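Local coordinates for eEF1A lysine and N-terminal methyltransferase (Homo sapiens, PDB 5WCJ), which methylates elongation factor 1-alpha on a lysine and, through the C-terminal methyltransferase domain present here, on its N-terminal glycine, at residues Lys24-Gly29 and Gly54-Phe59; Ala106-Gly111 and Pro116-Ile121; Lys149-Leu154 and Cys201-Glu206; Gly158-Asn163 and Ala177-Val182; Arg189-Glu192 and Glu197-Phe200. One frame throughout, in Å; residues are numbered along the deposited sequence. Where two conformers were deposited one is given.

Overall arrangement
The chain is a class I methyltransferase domain with a seven-stranded Rossmann-like sheet. Interaction 1 comes first: it closes a loop from helix 21-28 to helix 55-63. Interaction 2 follows separately and closes the short turn between helix 101-109 and strand 118-123. Interaction 3 spans the longest stretch, from the end of helix 144-152 to the end of strand 197-202. Interactions 4 and 5 both fall within that span, one after the other. Interaction 4 packs helix 169-182 on strand 158-164, and interaction 5 pairs hairpin residues 189-192 and 197-200. No loops cross. Backbone bonds of the sheet join 2 to 4, 3 to 4 and 4 to 5. Helix 21-28 brings interaction 1 against 4 and 5.

Interaction 1 of 5, residues Lys24-Gly29 and Gly54-Phe59; sequences KAMIAG and GSLPLF
Ile-27, Leu-56 and Phe-59 form a buried helix-helix contact in the Rossmann-like fold of a class I methyltransferase. Helix 21-28 lies beside helix 55-63, which follows the glycine-rich loop after the first strand, 44-49. Gly-54 is the N-cap of that helix. The two short axes pass 10.8 Å apart at an angle of 42°. No hydrogen bond joins the two segments; the contact is made by apolar side chains. Ile-27 is the centre. Its CG1 lies beside the backbone N (chi1 -69°), which sends CD1 across to the second helix. There CD1 meets the Phe-59 ring obliquely, 3.5 Å from Phe-59 CD1. The CG2 branch reaches the same ring more loosely near CE1. The side chains of Ile-27 and Leu-56 slide past each other in opposite directions. With an alanine in place of Ile-27, a gap would probably open between the helices, and Leu-56 CD1 and the Phe-59 ring would lose their common partner. Met-26 adds a looser touch, its SD 4.2 Å from Leu-56 CD2. The Leu-56 side chain is about 8 Å from the bound S-adenosyl-L-homocysteine. Leu-56 CD1 rests 3.7 Å from Ile-27 CG1.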
# COMPACT_ATOMS: atom_id res chain seq x y z
N LYS A 24 0.90 6.22 -8.87
CA LYS A 24 1.41 7.52 -8.40
C LYS A 24 0.57 8.10 -7.27
O LYS A 24 1.10 8.61 -6.28
CB LYS A 24 1.44 8.52 -9.55
CG LYS A 24 2.46 8.22 -10.64
CD LYS A 24 2.27 9.17 -11.80
CE LYS A 24 3.36 9.01 -12.86
NZ LYS A 24 2.85 9.41 -14.20
N ALA A 25 -0.75 8.02 -7.41
CA ALA A 25 -1.67 8.46 -6.34
C ALA A 25 -1.53 7.66 -5.04
O ALA A 25 -1.60 8.23 -3.95
CB ALA A 25 -3.09 8.40 -6.84
N MET A 26 -1.34 6.33 -5.14
CA MET A 26 -1.16 5.51 -3.92
C MET A 26 0.15 5.87 -3.19
O MET A 26 0.14 6.07 -1.98
CB MET A 26 -1.23 4.02 -4.22
CG MET A 26 -2.61 3.60 -4.70
SD MET A 26 -2.64 1.90 -5.28
CE MET A 26 -2.83 1.06 -3.74
N ILE A 27 1.23 6.00 -3.94
CA ILE A 27 2.54 6.40 -3.41
C ILE A 27 2.44 7.77 -2.73
O ILE A 27 3.02 7.99 -1.67
CB ILE A 27 3.61 6.36 -4.54
CG1 ILE A 27 3.89 4.91 -4.97
CG2 ILE A 27 4.91 6.99 -4.06
CD1 ILE A 27 4.43 4.77 -6.37
N ALA A 28 1.63 8.67 -3.29
CA ALA A 28 1.40 10.00 -2.70
C ALA A 28 0.90 9.94 -1.27
O ALA A 28 1.17 10.85 -0.48
CB ALA A 28 0.47 10.82 -3.58
N GLY A 29 0.19 8.86 -0.90
CA GLY A 29 -0.28 8.68 0.45
C GLY A 29 0.75 8.58 1.54
O GLY A 29 0.44 8.80 2.72
N GLY A 54 4.23 -5.82 -10.65
CA GLY A 54 5.27 -5.57 -9.65
C GLY A 54 5.75 -4.12 -9.57
O GLY A 54 6.55 -3.79 -8.69
N SER A 55 5.22 -3.27 -10.43
CA SER A 55 5.76 -1.91 -10.54
C SER A 55 5.59 -1.08 -9.26
O SER A 55 6.46 -0.27 -8.94
CB SER A 55 5.16 -1.17 -11.74
OG SER A 55 3.79 -0.95 -11.54
N LEU A 56 4.48 -1.26 -8.53
CA LEU A 56 4.23 -0.47 -7.31
C LEU A 56 5.23 -0.81 -6.20
O LEU A 56 5.93 0.06 -5.72
CB LEU A 56 2.76 -0.60 -6.83
CG LEU A 56 2.42 0.01 -5.47
CD1 LEU A 56 2.64 1.51 -5.52
CD2 LEU A 56 0.96 -0.30 -5.06
N PRO A 57 5.33 -2.09 -5.79
CA PRO A 57 6.33 -2.39 -4.77
C PRO A 57 7.78 -2.17 -5.28
O PRO A 57 8.66 -1.81 -4.50
CB PRO A 57 6.08 -3.88 -4.45
CG PRO A 57 5.29 -4.42 -5.60
CD PRO A 57 4.51 -3.28 -6.14
N LEU A 58 8.02 -2.39 -6.57
CA LEU A 58 9.37 -2.14 -7.13
C LEU A 58 9.75 -0.66 -7.06
O LEU A 58 10.93 -0.33 -6.75
CB LEU A 58 9.48 -2.62 -8.56
CG LEU A 58 10.88 -2.65 -9.18
CD1 LEU A 58 11.83 -3.47 -8.33
CD2 LEU A 58 10.77 -3.21 -10.59
N PHE A 59 8.78 0.21 -7.29
CA PHE A 59 9.02 1.65 -7.19
C PHE A 59 9.41 2.03 -5.76
O PHE A 59 10.38 2.76 -5.55
CB PHE A 59 7.82 2.47 -7.62
CG PHE A 59 8.07 3.96 -7.58
CD1 PHE A 59 7.91 4.69 -6.40
CD2 PHE A 59 8.45 4.63 -8.73
CE1 PHE A 59 8.13 6.07 -6.36
CE2 PHE A 59 8.67 6.01 -8.71
CZ PHE A 59 8.51 6.73 -7.52

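Interaction 2 of 5, residues Ala106-Gly111 and Pro116-Ile121; sequences ASLAGG and PCYDVI
Leu-108 packs against Pro-116 and Tyr-118 where helix 101-109 turns back into the sheet. This is part of a beta-alpha-beta crossover of the Rossmann-like fold: strand 94-98, the helix, then strand 118-123. The tight part is one leucine whose branches meet two neighbouring rings. CD2 sits 3.6 Å from Pro-116 CG. CB of the same leucine is 3.9 Å from Pro-116 CD, so the proline ring crosses the leucine at about a right angle, touching CB as well as CD2. The proline also meets the backbone, with its CD 3.6 Å from Leu-108 O. That oxygen already accepts a bond from Gly-111 N, which closes the last turn after the helix. CD1 takes the other partner. It is anti to CA (chi2 -178°), which extends it to the edge of the Tyr-118 ring, near the ring plane, 4.0 Å from CE2. Ile-153 touches the leucine as well.

The other side is loose. Ala-106, Ser-107, Gly-110 and Gly-111 are exposed to solvent, and Gly-111 is poorly ordered. Gly-110 is the first residue to leave helical geometry, and the chain then crosses to Pro-116 through a short loop.

By contrast, Tyr-118 on the packed side is buried. Its hydroxyl is hydrogen-bonded to Asp-70 OD2 on strand 67-73, which tethers the far end of the ring and satisfies a buried polar group. Leu-108 CD1 lies 3.9 Å from the same Tyr-118 OH, a touch of methyl on oxygen beside that polar bond.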
# COMPACT_ATOMS: atom_id res chain seq x y z
N ALA A 106 -5.48 -12.26 8.08
CA ALA A 106 -6.12 -12.97 9.23
C ALA A 106 -5.06 -13.69 10.07
O ALA A 106 -5.04 -13.51 11.29
CB ALA A 106 -7.22 -13.92 8.76
N SER A 107 -4.11 -14.37 9.43
CA SER A 107 -3.00 -15.05 10.16
C SER A 107 -2.11 -14.08 10.89
O SER A 107 -1.80 -14.30 12.06
CB SER A 107 -2.13 -15.90 9.23
OG SER A 107 -2.93 -16.90 8.63
N LEU A 108 -1.71 -13.00 10.22
CA LEU A 108 -0.88 -11.99 10.85
C LEU A 108 -1.55 -11.35 12.05
O LEU A 108 -0.91 -11.14 13.06
CB LEU A 108 -0.51 -10.85 9.88
CG LEU A 108 0.40 -11.16 8.70
CD1 LEU A 108 0.63 -9.85 7.93
CD2 LEU A 108 1.69 -11.81 9.17
N ALA A 109 -2.84 -11.02 11.91
CA ALA A 109 -3.59 -10.39 12.99
C ALA A 109 -3.77 -11.31 14.20
O ALA A 109 -3.86 -10.83 15.31
CB ALA A 109 -4.95 -9.92 12.49
N GLY A 110 -3.79 -12.63 13.97
CA GLY A 110 -3.80 -13.61 15.06
C GLY A 110 -2.45 -13.93 15.69
O GLY A 110 -2.37 -14.82 16.54
N GLY A 111 -1.38 -13.21 15.33
CA GLY A 111 -0.03 -13.50 15.83
C GLY A 111 0.31 -13.12 17.27
O GLY A 111 1.43 -13.37 17.72
N PRO A 116 2.74 -8.43 13.38
CA PRO A 116 3.45 -7.31 12.77
C PRO A 116 2.73 -5.99 12.93
O PRO A 116 1.56 -5.95 13.32
CB PRO A 116 3.56 -7.71 11.29
CG PRO A 116 2.95 -9.07 11.17
CD PRO A 116 2.07 -9.25 12.37
N CYS A 117 3.47 -4.93 12.66
CA CYS A 117 2.97 -3.58 12.80
C CYS A 117 3.51 -2.77 11.62
O CYS A 117 4.68 -2.37 11.60
CB CYS A 117 3.45 -3.00 14.13
SG CYS A 117 2.40 -1.67 14.71
N TYR A 118 2.66 -2.57 10.61
CA TYR A 118 3.06 -1.88 9.40
C TYR A 118 2.79 -0.40 9.48
O TYR A 118 1.73 0.03 9.97
CB TYR A 118 2.35 -2.48 8.18
CG TYR A 118 2.73 -3.91 7.90
CD1 TYR A 118 3.91 -4.22 7.21
CD2 TYR A 118 1.93 -4.96 8.32
CE1 TYR A 118 4.28 -5.52 6.96
CE2 TYR A 118 2.30 -6.27 8.07
CZ TYR A 118 3.48 -6.54 7.39
OH TYR A 118 3.86 -7.83 7.10
N ASP A 119 3.70 0.39 8.92
CA ASP A 119 3.47 1.82 8.76
C ASP A 119 2.43 2.11 7.65
O ASP A 119 1.67 3.07 7.73
CB ASP A 119 4.78 2.53 8.43
CG ASP A 119 5.84 2.34 9.52
OD1 ASP A 119 5.61 2.81 10.64
OD2 ASP A 119 6.87 1.70 9.25
N VAL A 120 2.44 1.30 6.61
CA VAL A 120 1.58 1.51 5.47
C VAL A 120 1.05 0.16 5.02
O VAL A 120 1.80 -0.79 4.88
CB VAL A 120 2.34 2.14 4.27
CG1 VAL A 120 1.40 2.36 3.08
CG2 VAL A 120 3.00 3.45 4.65
N ILE A 121 -0.25 0.10 4.75
CA ILE A 121 -0.85 -1.07 4.14
C ILE A 121 -1.55 -0.61 2.86
O ILE A 121 -2.40 0.28 2.91
CB ILE A 121 -1.84 -1.78 5.09
CG1 ILE A 121 -1.12 -2.30 6.35
CG2 ILE A 121 -2.55 -2.91 4.38
CD1 ILE A 121 -2.07 -2.83 7.40

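Interaction 3 of 5, residues Lys149-Leu154 and Cys201-Glu206; sequences KVKSIL and CQLHPE
Lys-149 O is gripped twice at the end of helix 144-152, the helix that meets Leu-203 through Lys-151. Ser-152 OG donates to Lys-149 O at 2.8 Å. The donor is tilted 25° from the carbonyl plane, with a C=O...donor angle of 123°. Ile-153 N gives the same oxygen a weak bond at 3.5 Å and makes a shorter one to Val-150 O. Leu-154 N bonds to Lys-151 O. These bonds hold the final turn together as the chain leaves the helix.

No hydrogen bond links the two segments. The contact is apolar, and Leu-203 carries most of it. Its CD2 lies 3.8 Å from Lys-151 CG and about as close to CD of the same lysine. Lys-151 has CG anti to the backbone N (chi1 173°) and runs on extended, so the leucine methyl rests on its aliphatic stem below the charged end. The other methyl, CD1, is 4.3 Å from Leu-154 CD2, a looser touch on the buried side.

In the Rossmann-like methyltransferase sheet, strand 197-202 is the reversed strand, antiparallel to both its neighbours, 158-164 and 185-190. Leu-203 comes just after it, so the contact ties the exit of that strand to the C-terminal end of helix 144-152. Phe-183 also touches Leu-203 and Cys-201. Gln-202 NE2 is hydrogen-bonded to Gly-158 O on the adjoining strand. Within 201-206, Leu-203 CB stands over the centre of one face of the His-204 ring, 3.9 Å above its plane.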
# COMPACT_ATOMS: atom_id res chain seq x y z
N LYS A 149 -9.18 -6.47 11.50
CA LYS A 149 -7.91 -7.20 11.42
C LYS A 149 -6.84 -6.31 10.80
O LYS A 149 -5.70 -6.32 11.27
CB LYS A 149 -8.04 -8.49 10.60
CG LYS A 149 -9.08 -9.46 11.13
CD LYS A 149 -8.84 -9.76 12.61
CE LYS A 149 -9.69 -10.95 13.06
NZ LYS A 149 -9.68 -11.03 14.55
N VAL A 150 -7.22 -5.53 9.79
CA VAL A 150 -6.28 -4.58 9.14
C VAL A 150 -5.83 -3.53 10.17
O VAL A 150 -4.64 -3.25 10.33
CB VAL A 150 -6.91 -3.91 7.90
CG1 VAL A 150 -5.99 -2.86 7.31
CG2 VAL A 150 -7.27 -4.96 6.84
N LYS A 151 -6.78 -2.95 10.87
CA LYS A 151 -6.46 -1.97 11.89
C LYS A 151 -5.49 -2.53 12.92
O LYS A 151 -4.59 -1.82 13.37
CB LYS A 151 -7.74 -1.48 12.57
CG LYS A 151 -7.52 -0.56 13.77
CD LYS A 151 -8.84 -0.22 14.45
CE LYS A 151 -8.60 0.26 15.88
NZ LYS A 151 -9.83 0.89 16.45
N SER A 152 -5.66 -3.80 13.29
CA SER A 152 -4.84 -4.41 14.33
C SER A 152 -3.36 -4.58 13.93
O SER A 152 -2.51 -4.70 14.81
CB SER A 152 -5.46 -5.74 14.84
OG SER A 152 -5.15 -6.83 13.98
N ILE A 153 -3.05 -4.56 12.62
CA ILE A 153 -1.67 -4.66 12.16
C ILE A 153 -1.10 -3.38 11.59
O ILE A 153 -0.05 -3.41 10.95
CB ILE A 153 -1.45 -5.84 11.18
CG1 ILE A 153 -2.35 -5.77 9.93
CG2 ILE A 153 -1.63 -7.16 11.93
CD1 ILE A 153 -1.85 -6.65 8.79
N LEU A 154 -1.78 -2.26 11.83
CA LEU A 154 -1.31 -0.97 11.36
C LEU A 154 -0.78 -0.21 12.57
O LEU A 154 -1.36 -0.26 13.64
CB LEU A 154 -2.46 -0.20 10.70
CG LEU A 154 -2.13 1.11 9.97
CD1 LEU A 154 -1.39 0.89 8.66
CD2 LEU A 154 -3.39 1.91 9.71
N CYS A 201 -6.73 6.07 4.51
CA CYS A 201 -7.48 5.88 5.74
C CYS A 201 -6.54 5.89 6.94
O CYS A 201 -5.53 5.17 6.99
CB CYS A 201 -8.25 4.54 5.72
SG CYS A 201 -9.17 4.29 4.19
N GLN A 202 -6.90 6.69 7.92
CA GLN A 202 -6.11 6.78 9.15
C GLN A 202 -7.01 6.71 10.39
O GLN A 202 -8.26 6.79 10.30
CB GLN A 202 -5.30 8.05 9.12
CG GLN A 202 -4.23 8.04 8.05
CD GLN A 202 -3.24 9.15 8.23
OE1 GLN A 202 -3.55 10.30 7.97
NE2 GLN A 202 -2.03 8.82 8.69
N LEU A 203 -6.36 6.57 11.54
CA LEU A 203 -7.06 6.26 12.78
C LEU A 203 -7.42 7.45 13.67
O LEU A 203 -8.36 7.33 14.45
CB LEU A 203 -6.25 5.23 13.57
CG LEU A 203 -6.12 3.86 12.90
CD1 LEU A 203 -5.03 3.03 13.56
CD2 LEU A 203 -7.44 3.12 12.92
N HIS A 204 -6.72 8.57 13.55
CA HIS A 204 -6.86 9.67 14.53
C HIS A 204 -7.15 11.03 13.89
O HIS A 204 -6.22 11.78 13.57
CB HIS A 204 -5.61 9.74 15.41
CG HIS A 204 -5.35 8.47 16.14
ND1 HIS A 204 -4.21 7.72 15.95
CD2 HIS A 204 -6.12 7.77 17.01
CE1 HIS A 204 -4.28 6.63 16.70
NE2 HIS A 204 -5.43 6.63 17.35
N PRO A 205 -8.44 11.36 13.71
CA PRO A 205 -8.82 12.65 13.11
C PRO A 205 -8.32 13.90 13.87
O PRO A 205 -8.08 14.93 13.24
CB PRO A 205 -10.36 12.62 13.12
CG PRO A 205 -10.75 11.23 13.41
CD PRO A 205 -9.62 10.61 14.17
N GLU A 206 -8.17 13.80 15.19
CA GLU A 206 -7.65 14.92 16.01
C GLU A 206 -6.22 15.38 15.65
O GLU A 206 -5.88 16.55 15.86
CB GLU A 206 -7.75 14.60 17.52
CG GLU A 206 -6.79 13.54 18.08
CD GLU A 206 -7.23 12.09 17.86
OE1 GLU A 206 -8.20 11.84 17.10
OE2 GLU A 206 -6.59 11.18 18.44

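Interaction 4 of 5, residues Gly158-Asn163 and Ala177-Val182; sequences GVFILN and AGLKAV
Leu-179 faces Phe-160 and Leu-162, and all three are buried. The contact is helix-on-sheet packing in the Rossmann-like fold: helix 169-182 lies against strand 158-164.

The apolar touches come first. With CG of Leu-179 anti to the carbonyl carbon (chi1 -83°), the branch is carried toward the strand, and each methyl meets a different residue there. CD2 comes to the edge of the Phe-160 ring, near its plane, 3.7 Å from CE2. The two side chains cross at about a right angle. Phe-160 has CG anti to the backbone N (chi1 170°), which carries the ring out toward the helix. CD1 of Leu-179 lies 3.8 Å from Leu-162 CD2. Leu-162 was modelled in two conformers, so that second touch is the less certain. Phe-160 and Leu-162 are two residues apart in the strand and therefore point to the same side of the sheet.

Aromatic contacts frame the phenylalanine. Phe-123 meets it edge-to-face, and Phe-183 meets it with the ring planes at about 40°.

Polar bonds lie elsewhere, and none joins the two segments. The helix is held by its own backbone, with Ala-181 N bonded to Ala-177 O at 3.0 Å; the bonds from Val-182 N are weak. Asn-163 is buried, but both polar atoms of its amide are used: OD1 by Asn-196 ND2 and ND2 by Asp-124 OD1.

Strand 158-164 runs between strands 118-123 and 197-202 and bonds to both. Leu-147 of helix 144-152 touches Phe-160 and Leu-179, while Ile-161 and Asn-163 meet Met-26 of helix 21-28.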
# COMPACT_ATOMS: atom_id res chain seq x y z
N GLY A 158 -0.11 5.19 11.16
CA GLY A 158 0.10 4.69 9.81
C GLY A 158 -1.04 5.05 8.87
O GLY A 158 -1.99 5.77 9.25
N VAL A 159 -0.94 4.55 7.64
CA VAL A 159 -1.91 4.85 6.62
C VAL A 159 -2.31 3.56 5.91
O VAL A 159 -1.45 2.74 5.59
CB VAL A 159 -1.42 5.95 5.65
CG1 VAL A 159 -0.18 5.54 4.89
CG2 VAL A 159 -2.56 6.36 4.70
N PHE A 160 -3.61 3.41 5.69
CA PHE A 160 -4.18 2.29 4.93
C PHE A 160 -4.67 2.89 3.61
O PHE A 160 -5.47 3.82 3.63
CB PHE A 160 -5.32 1.69 5.76
CG PHE A 160 -6.16 0.69 5.06
CD1 PHE A 160 -5.62 -0.32 4.28
CD2 PHE A 160 -7.54 0.70 5.26
CE1 PHE A 160 -6.43 -1.26 3.64
CE2 PHE A 160 -8.36 -0.23 4.64
CZ PHE A 160 -7.81 -1.22 3.83
N ILE A 161 -4.15 2.41 2.48
CA ILE A 161 -4.36 3.01 1.17
C ILE A 161 -5.02 1.97 0.31
O ILE A 161 -4.48 0.86 0.16
CB ILE A 161 -3.04 3.47 0.55
CG1 ILE A 161 -2.28 4.41 1.52
CG2 ILE A 161 -3.28 4.06 -0.83
CD1 ILE A 161 -0.89 4.81 1.06
N LEU A 162 -6.16 2.32 -0.28
CA LEU A 162 -6.99 1.39 -1.02
C LEU A 162 -7.27 1.91 -2.43
O LEU A 162 -7.70 3.05 -2.57
CB LEU A 162 -8.33 1.27 -0.27
CG LEU A 162 -9.46 0.46 -0.87
CD1 LEU A 162 -9.08 -1.01 -0.84
CD2 LEU A 162 -10.74 0.71 -0.10
N ASN A 163 -7.07 1.07 -3.44
CA ASN A 163 -7.48 1.33 -4.81
C ASN A 163 -8.90 0.78 -4.91
O ASN A 163 -9.09 -0.43 -4.75
CB ASN A 163 -6.55 0.63 -5.77
CG ASN A 163 -6.97 0.76 -7.23
OD1 ASN A 163 -7.67 1.68 -7.61
ND2 ASN A 163 -6.51 -0.18 -8.08
N ALA A 177 -18.85 4.12 4.14
CA ALA A 177 -19.35 4.24 5.52
C ALA A 177 -18.67 3.25 6.46
O ALA A 177 -18.26 3.60 7.57
CB ALA A 177 -20.86 4.07 5.57
N GLY A 178 -18.53 2.02 6.00
CA GLY A 178 -17.83 0.97 6.77
C GLY A 178 -16.36 1.27 6.99
O GLY A 178 -15.83 1.05 8.09
N LEU A 179 -15.69 1.77 5.95
CA LEU A 179 -14.30 2.17 6.10
C LEU A 179 -14.15 3.26 7.17
O LEU A 179 -13.26 3.18 8.02
CB LEU A 179 -13.69 2.68 4.80
CG LEU A 179 -13.19 1.58 3.89
CD1 LEU A 179 -13.08 2.15 2.49
CD2 LEU A 179 -11.86 1.02 4.36
N LYS A 180 -14.99 4.28 7.07
CA LYS A 180 -14.96 5.41 8.00
C LYS A 180 -15.28 4.99 9.45
O LYS A 180 -14.70 5.53 10.39
CB LYS A 180 -15.91 6.53 7.53
CG LYS A 180 -15.58 7.90 8.12
CD LYS A 180 -16.45 9.00 7.53
N ALA A 181 -16.16 4.00 9.62
CA ALA A 181 -16.45 3.42 10.94
C ALA A 181 -15.20 2.88 11.64
O ALA A 181 -15.07 2.99 12.85
CB ALA A 181 -17.48 2.32 10.83
N VAL A 182 -14.28 2.29 10.88
CA VAL A 182 -13.05 1.72 11.43
C VAL A 182 -11.88 2.70 11.34
O VAL A 182 -11.06 2.71 12.25
CB VAL A 182 -12.72 0.39 10.72
CG1 VAL A 182 -11.44 -0.23 11.28
CG2 VAL A 182 -13.89 -0.58 10.84

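Interaction 5 of 5, residues Arg189-Glu192 and Glu197-Phe200; sequences RRIE and EILF
Arg-189 and Ile-198 form a hydrogen-bonded antiparallel pair in the beta hairpin of strands 185-190 and 197-202. Both backbone groups of each are satisfied by the other. Arg-189 N donates to Ile-198 O at 2.9 Å, in the carbonyl plane. Ile-198 N returns a bond to Arg-189 O at 2.8 Å, nearly straight at 171°. Arg-190 and Glu-197 are the next, non-hydrogen-bonded pair.

Glu-197 OE1 lies over one face of the Arg-190 guanidinium, 3.0 Å from NE. No N-H points at it, so this salt bridge rests on charge alone. The stronger partner of OE1 is Lys-172 NZ. Arg-190 NH1 has a weak bond to Val-195 O. With a glutamine in place of Glu-197 the shared negative charge is gone, and Lys-172 and Arg-190 would probably be left close together without it and less firmly placed.

Arg-189, Ile-198 and Phe-200 share the other face. Ile-198 CG2 sits over one face of the Phe-200 ring, toward its rim, and Arg-189 CB lies at the ring edge, 3.8 Å from CE2. Ile-191 CD1 packs 3.9 Å from Ile-198 CG1.

Strand 185-190 is the sheet's outermost on this side. Helix 21-28 touches Arg-189, Ile-191 and Ile-198, whereas helix 169-182 touches Arg-190 and Leu-199.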
# COMPACT_ATOMS: atom_id res chain seq x y z
N ARG A 189 -8.87 10.51 -3.36
CA ARG A 189 -8.35 11.05 -4.60
C ARG A 189 -8.99 10.35 -5.78
O ARG A 189 -8.84 9.14 -5.91
CB ARG A 189 -6.83 10.91 -4.67
CG ARG A 189 -6.24 11.63 -5.88
CD ARG A 189 -4.75 11.75 -5.91
NE ARG A 189 -4.24 12.21 -4.63
CZ ARG A 189 -2.98 12.55 -4.40
NH1 ARG A 189 -2.07 12.49 -5.36
NH2 ARG A 189 -2.65 12.94 -3.17
N ARG A 190 -9.70 11.10 -6.63
CA ARG A 190 -10.20 10.57 -7.92
C ARG A 190 -9.03 10.65 -8.91
O ARG A 190 -8.24 11.58 -8.86
CB ARG A 190 -11.41 11.34 -8.45
CG ARG A 190 -12.55 11.59 -7.47
CD ARG A 190 -13.11 10.35 -6.82
NE ARG A 190 -14.32 9.85 -7.49
CZ ARG A 190 -14.37 9.04 -8.55
NH1 ARG A 190 -13.26 8.57 -9.12
NH2 ARG A 190 -15.55 8.68 -9.03
N ILE A 191 -8.90 9.66 -9.79
CA ILE A 191 -7.76 9.60 -10.71
C ILE A 191 -8.20 10.11 -12.08
O ILE A 191 -9.23 9.69 -12.61
CB ILE A 191 -7.17 8.18 -10.80
CG1 ILE A 191 -6.83 7.62 -9.40
CG2 ILE A 191 -5.93 8.15 -11.69
CD1 ILE A 191 -5.99 8.55 -8.55
N GLU A 192 -7.40 11.00 -12.66
CA GLU A 192 -7.71 11.59 -13.97
C GLU A 192 -7.79 10.51 -15.02
O GLU A 192 -6.90 9.67 -15.11
CB GLU A 192 -6.63 12.62 -14.37
N GLU A 197 -10.74 5.28 -7.62
CA GLU A 197 -10.36 6.27 -6.65
C GLU A 197 -9.50 5.67 -5.56
O GLU A 197 -9.60 4.48 -5.25
CB GLU A 197 -11.57 6.98 -6.09
CG GLU A 197 -12.47 6.20 -5.21
CD GLU A 197 -13.76 6.96 -4.94
OE1 GLU A 197 -14.46 7.34 -5.92
OE2 GLU A 197 -14.06 7.16 -3.74
N ILE A 198 -8.64 6.50 -4.99
CA ILE A 198 -7.72 6.05 -3.96
C ILE A 198 -8.24 6.59 -2.65
O ILE A 198 -8.52 7.80 -2.53
CB ILE A 198 -6.25 6.48 -4.20
CG1 ILE A 198 -5.75 6.03 -5.58
CG2 ILE A 198 -5.38 5.98 -3.06
CD1 ILE A 198 -5.95 4.55 -5.89
N LEU A 199 -8.42 5.70 -1.67
CA LEU A 199 -8.79 6.07 -0.35
C LEU A 199 -7.58 5.98 0.55
O LEU A 199 -6.85 5.00 0.53
CB LEU A 199 -9.88 5.16 0.19
CG LEU A 199 -11.07 4.90 -0.75
CD1 LEU A 199 -12.07 4.01 -0.03
CD2 LEU A 199 -11.72 6.16 -1.19
N PHE A 200 -7.41 6.99 1.37
CA PHE A 200 -6.30 7.04 2.34
C PHE A 200 -6.95 7.10 3.71
O PHE A 200 -7.68 8.07 4.04
CB PHE A 200 -5.46 8.30 2.13
CG PHE A 200 -5.01 8.52 0.73
CD1 PHE A 200 -3.81 7.97 0.27
CD2 PHE A 200 -5.76 9.32 -0.15
CE1 PHE A 200 -3.39 8.19 -1.02
CE2 PHE A 200 -5.34 9.54 -1.44
CZ PHE A 200 -4.14 8.99 -1.87